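Local coordinates for long form salivary protein D7L (Phlebotomus duboscqi, PDB 6MT7) that binds and sequesters cysteinyl leukotrienes and a thromboxane A2 analogue, blunting the host's response to the bite and inhibiting thromboxane-dependent platelet aggregation, at residues Leu183-Val194 against Met209-Ala220. Sequence-based numbering, arbitrary orientation.
Sequences LGITDEQFASCV and MYNCVEKHNSQA
Asn217 OD1 is gripped twice where helix 203-216 ends: it accepts from Gln219 N (2.9 Å), a capping bond in the turn leading into helix 220-227, and a water bridges it to Leu183 O. The amide's other branch, ND2, donates to a second water, which in turn donates to Gly184 O, so both ends of the group are tied to the 183-184 turn through solvent. Beneath this polar seam, Ile185 CD1 meets His216 CB at 3.5 Å and Val213 CG1 at 3.9 Å, while Leu183 CB rests on Ala220 CB.

The two helices run nearly antiparallel (152°, axes 9.3 Å apart), an example of a helical hairpin stapled by a disulfide, as suits the largely helical, disulfide-linked fold of the PBP/GOBP (odorant-binding) family. Cys193 fits as a knob among Met209, Cys212, Val213 and His216; its SG, bonded to Cys212 SG, also lies in the plane of the His216 ring, at its edge, 3.6 Å from CD2. Gln189 CB sits over the centre of one face of that imidazole, 3.8 Å from the centroid, a CH-pi contact. Gln189 N donates to Thr186 OG1 and Thr186 N donates back to Gln189 OE1 from above the carbonyl plane, a capping box at the start of helix 187-196 that steadies the side chain over the imidazole. His216 NE2 reaches Ser192 OG only weakly (3.5 Å); a water that donates to Ser192 OG also bonds His216 NE2. Deeper in, selenomethionine Met209, bent at chi2 and chi3 (-75° and -54°), brings CE to 3.7 Å from Phe190 CZ.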
loop_
_atom_site.group_PDB
_atom_site.type_symbol
_atom_site.label_atom_id
_atom_site.label_comp_id
_atom_site.label_asym_id
_atom_site.label_seq_id
_atom_site.Cartn_x
_atom_site.Cartn_y
_atom_site.Cartn_z
ATOM N N LEU A 183 13.377 7.489 5.477
ATOM C CA LEU A 183 13.082 8.141 6.745
ATOM C C LEU A 183 14.116 7.843 7.820
ATOM O O LEU A 183 13.922 8.255 8.969
ATOM C CB LEU A 183 11.704 7.712 7.256
ATOM C CG LEU A 183 10.557 7.829 6.259
ATOM C CD1 LEU A 183 9.241 7.507 6.939
ATOM C CD2 LEU A 183 10.547 9.232 5.674
ATOM N N GLY A 184 15.194 7.142 7.475
ATOM C CA GLY A 184 16.231 6.818 8.431
ATOM C C GLY A 184 16.001 5.552 9.218
ATOM O O GLY A 184 16.589 5.396 10.295
ATOM N N ILE A 185 15.152 4.652 8.731
ATOM C CA ILE A 185 14.907 3.359 9.367
ATOM C C ILE A 185 15.436 2.293 8.419
ATOM O O ILE A 185 14.872 2.084 7.338
ATOM C CB ILE A 185 13.416 3.128 9.656
ATOM C CG1 ILE A 185 12.841 4.281 10.472
ATOM C CG2 ILE A 185 13.208 1.786 10.369
ATOM C CD1 ILE A 185 13.168 4.206 11.921
ATOM N N THR A 186 16.507 1.610 8.819
ATOM C CA THR A 186 17.073 0.589 7.948
ATOM C C THR A 186 16.191 -0.653 7.948
ATOM O O THR A 186 15.314 -0.830 8.794
ATOM C CB THR A 186 18.478 0.190 8.397
ATOM O OG1 THR A 186 18.388 -0.466 9.667
ATOM C CG2 THR A 186 19.388 1.419 8.525
ATOM N N ASP A 187 16.458 -1.537 6.984
ATOM C CA ASP A 187 15.748 -2.810 6.940
ATOM C C ASP A 187 15.972 -3.612 8.220
ATOM O O ASP A 187 15.045 -4.246 8.730
ATOM C CB ASP A 187 16.200 -3.619 5.726
ATOM C CG ASP A 187 15.715 -3.035 4.408
ATOM O OD1 ASP A 187 14.836 -2.147 4.406
ATOM O OD2 ASP A 187 16.212 -3.502 3.363
ATOM N N GLU A 188 17.205 -3.608 8.742
ATOM C CA GLU A 188 17.484 -4.308 9.994
ATOM C C GLU A 188 16.711 -3.702 11.156
ATOM O O GLU A 188 16.185 -4.427 12.009
ATOM C CB GLU A 188 18.979 -4.280 10.294
ATOM C CG GLU A 188 19.778 -5.246 9.447
ATOM C CD GLU A 188 19.444 -6.685 9.772
ATOM O OE1 GLU A 188 19.006 -7.395 8.838
ATOM O OE2 GLU A 188 19.623 -7.103 10.943
ATOM N N GLN A 189 16.649 -2.371 11.220
ATOM C CA GLN A 189 15.903 -1.736 12.300
ATOM C C GLN A 189 14.427 -2.081 12.206
ATOM O O GLN A 189 13.801 -2.474 13.197
ATOM C CB GLN A 189 16.122 -0.221 12.272
ATOM C CG GLN A 189 17.524 0.162 12.756
ATOM C CD GLN A 189 18.020 1.463 12.165
ATOM O OE1 GLN A 189 17.235 2.281 11.703
ATOM N NE2 GLN A 189 19.337 1.651 12.163
ATOM N N PHE A 190 13.857 -1.975 11.008
ATOM C CA PHE A 190 12.441 -2.293 10.873
ATOM C C PHE A 190 12.171 -3.747 11.230
ATOM O O PHE A 190 11.200 -4.048 11.938
ATOM C CB PHE A 190 11.949 -1.992 9.462
ATOM C CG PHE A 190 10.461 -2.038 9.343
ATOM C CD1 PHE A 190 9.693 -0.939 9.709
ATOM C CD2 PHE A 190 9.822 -3.182 8.889
ATOM C CE1 PHE A 190 8.292 -0.986 9.613
ATOM C CE2 PHE A 190 8.435 -3.229 8.794
ATOM C CZ PHE A 190 7.675 -2.136 9.164
ATOM N N ALA A 191 13.022 -4.662 10.743
ATOM C CA ALA A 191 12.875 -6.075 11.086
ATOM C C ALA A 191 12.910 -6.290 12.591
ATOM O O ALA A 191 12.169 -7.127 13.122
ATOM C CB ALA A 191 13.979 -6.909 10.423
ATOM N N SER A 192 13.786 -5.567 13.299
ATOM C CA SER A 192 13.837 -5.723 14.749
ATOM C C SER A 192 12.532 -5.278 15.402
ATOM O O SER A 192 12.108 -5.877 16.396
ATOM C CB SER A 192 15.035 -4.962 15.339
ATOM O OG SER A 192 14.817 -3.558 15.339
ATOM N N CYS A 193 11.870 -4.256 14.850
ATOM C CA CYS A 193 10.567 -3.850 15.381
ATOM C C CYS A 193 9.506 -4.917 15.143
ATOM O O CYS A 193 8.692 -5.198 16.030
ATOM C CB CYS A 193 10.128 -2.529 14.755
ATOM S SG CYS A 193 11.228 -1.177 15.168
ATOM N N VAL A 194 9.493 -5.509 13.946
ATOM C CA VAL A 194 8.569 -6.606 13.654
ATOM C C VAL A 194 8.764 -7.738 14.651
ATOM O O VAL A 194 7.806 -8.229 15.267
ATOM C CB VAL A 194 8.761 -7.085 12.201
ATOM C CG1 VAL A 194 7.971 -8.369 11.924
ATOM C CG2 VAL A 194 8.370 -5.985 11.230
HETATM N N MSE A 209 5.059 -1.436 17.542
HETATM C CA MSE A 209 5.649 -0.978 16.286
HETATM C C MSE A 209 5.888 0.523 16.270
HETATM O O MSE A 209 6.964 0.991 15.891
HETATM C CB MSE A 209 4.775 -1.383 15.083
HETATM C CG MSE A 209 4.699 -2.895 14.892
HETATM SE SE MSE A 209 6.379 -3.573 14.129
HETATM C CE MSE A 209 6.458 -2.417 12.598
ATOM N N TYR A 210 4.866 1.271 16.682
ATOM C CA TYR A 210 4.975 2.726 16.716
ATOM C C TYR A 210 6.147 3.166 17.586
ATOM O O TYR A 210 7.007 3.940 17.148
ATOM C CB TYR A 210 3.655 3.319 17.223
ATOM C CG TYR A 210 3.579 4.832 17.216
ATOM C CD1 TYR A 210 4.199 5.587 18.209
ATOM C CD2 TYR A 210 2.871 5.507 16.225
ATOM C CE1 TYR A 210 4.136 6.976 18.200
ATOM C CE2 TYR A 210 2.796 6.891 16.218
ATOM C CZ TYR A 210 3.429 7.616 17.205
ATOM O OH TYR A 210 3.348 8.990 17.192
ATOM N N ASN A 211 6.191 2.685 18.832
ATOM C CA ASN A 211 7.227 3.123 19.761
ATOM C C ASN A 211 8.607 2.674 19.310
ATOM O O ASN A 211 9.593 3.387 19.534
ATOM C CB ASN A 211 6.926 2.598 21.162
ATOM C CG ASN A 211 5.681 3.225 21.757
ATOM O OD1 ASN A 211 5.355 4.369 21.454
ATOM N ND2 ASN A 211 4.978 2.479 22.594
ATOM N N CYS A 212 8.692 1.506 18.667
ATOM C CA CYS A 212 9.984 1.001 18.213
ATOM C C CYS A 212 10.524 1.824 17.052
ATOM O O CYS A 212 11.716 2.160 17.025
ATOM C CB CYS A 212 9.866 -0.472 17.815
ATOM S SG CYS A 212 11.407 -1.208 17.215
ATOM N N VAL A 213 9.667 2.158 16.082
ATOM C CA VAL A 213 10.113 2.983 14.964
ATOM C C VAL A 213 10.535 4.358 15.470
ATOM O O VAL A 213 11.576 4.891 15.073
ATOM C CB VAL A 213 9.009 3.083 13.891
ATOM C CG1 VAL A 213 9.353 4.159 12.858
ATOM C CG2 VAL A 213 8.803 1.731 13.190
ATOM N N GLU A 214 9.743 4.939 16.374
ATOM C CA GLU A 214 10.064 6.266 16.887
ATOM C C GLU A 214 11.378 6.264 17.653
ATOM O O GLU A 214 12.126 7.247 17.607
ATOM C CB GLU A 214 8.930 6.765 17.777
ATOM C CG GLU A 214 9.058 8.228 18.162
ATOM C CD GLU A 214 7.819 8.749 18.863
ATOM O OE1 GLU A 214 7.309 8.056 19.772
ATOM O OE2 GLU A 214 7.352 9.846 18.495
ATOM N N LYS A 215 11.676 5.170 18.355
ATOM C CA LYS A 215 12.945 5.078 19.070
ATOM C C LYS A 215 14.126 5.079 18.105
ATOM O O LYS A 215 15.172 5.673 18.396
ATOM C CB LYS A 215 12.957 3.828 19.949
ATOM C CG LYS A 215 14.187 3.713 20.835
ATOM C CD LYS A 215 13.808 3.646 22.307
ATOM C CE LYS A 215 15.041 3.552 23.200
ATOM N NZ LYS A 215 15.365 4.854 23.849
ATOM N N HIS A 216 13.978 4.432 16.945
ATOM C CA HIS A 216 15.071 4.402 15.980
ATOM C C HIS A 216 15.285 5.768 15.344
ATOM O O HIS A 216 16.431 6.206 15.175
ATOM C CB HIS A 216 14.808 3.343 14.910
ATOM C CG HIS A 216 14.985 1.941 15.397
ATOM N ND1 HIS A 216 16.180 1.479 15.909
ATOM C CD2 HIS A 216 14.123 0.900 15.457
ATOM C CE1 HIS A 216 16.044 0.213 16.264
ATOM N NE2 HIS A 216 14.806 -0.162 15.997
ATOM N N ASN A 217 14.203 6.459 14.983
ATOM C CA ASN A 217 14.317 7.800 14.418
ATOM C C ASN A 217 13.080 8.596 14.805
ATOM O O ASN A 217 11.964 8.259 14.389
ATOM C CB ASN A 217 14.484 7.753 12.897
ATOM C CG ASN A 217 14.825 9.114 12.308
ATOM O OD1 ASN A 217 14.021 10.040 12.357
ATOM N ND2 ASN A 217 16.025 9.239 11.749
ATOM N N SER A 218 13.278 9.651 15.597
ATOM C CA SER A 218 12.147 10.385 16.155
ATOM C C SER A 218 11.379 11.188 15.114
ATOM O O SER A 218 10.253 11.612 15.400
ATOM C CB SER A 218 12.621 11.319 17.275
ATOM O OG SER A 218 13.584 12.241 16.798
ATOM N N GLN A 219 11.937 11.405 13.923
ATOM C CA GLN A 219 11.251 12.192 12.909
ATOM C C GLN A 219 10.559 11.347 11.848
ATOM O O GLN A 219 9.746 11.888 11.093
ATOM C CB GLN A 219 12.230 13.158 12.232
ATOM C CG GLN A 219 12.951 14.096 13.198
ATOM C CD GLN A 219 12.063 14.592 14.331
ATOM O OE1 GLN A 219 12.401 14.453 15.510
ATOM N NE2 GLN A 219 10.940 15.203 13.976
ATOM N N ALA A 220 10.842 10.044 11.785
ATOM C CA ALA A 220 10.332 9.221 10.689
ATOM C C ALA A 220 8.813 9.258 10.639
ATOM O O ALA A 220 8.221 9.491 9.580
ATOM C CB ALA A 220 10.830 7.778 10.833
HETATM O O HOH W 1 13.198 10.727 9.569
HETATM O O HOH W 2 18.006 7.368 11.542
HETATM O O HOH W 3 14.649 -2.444 18.025
#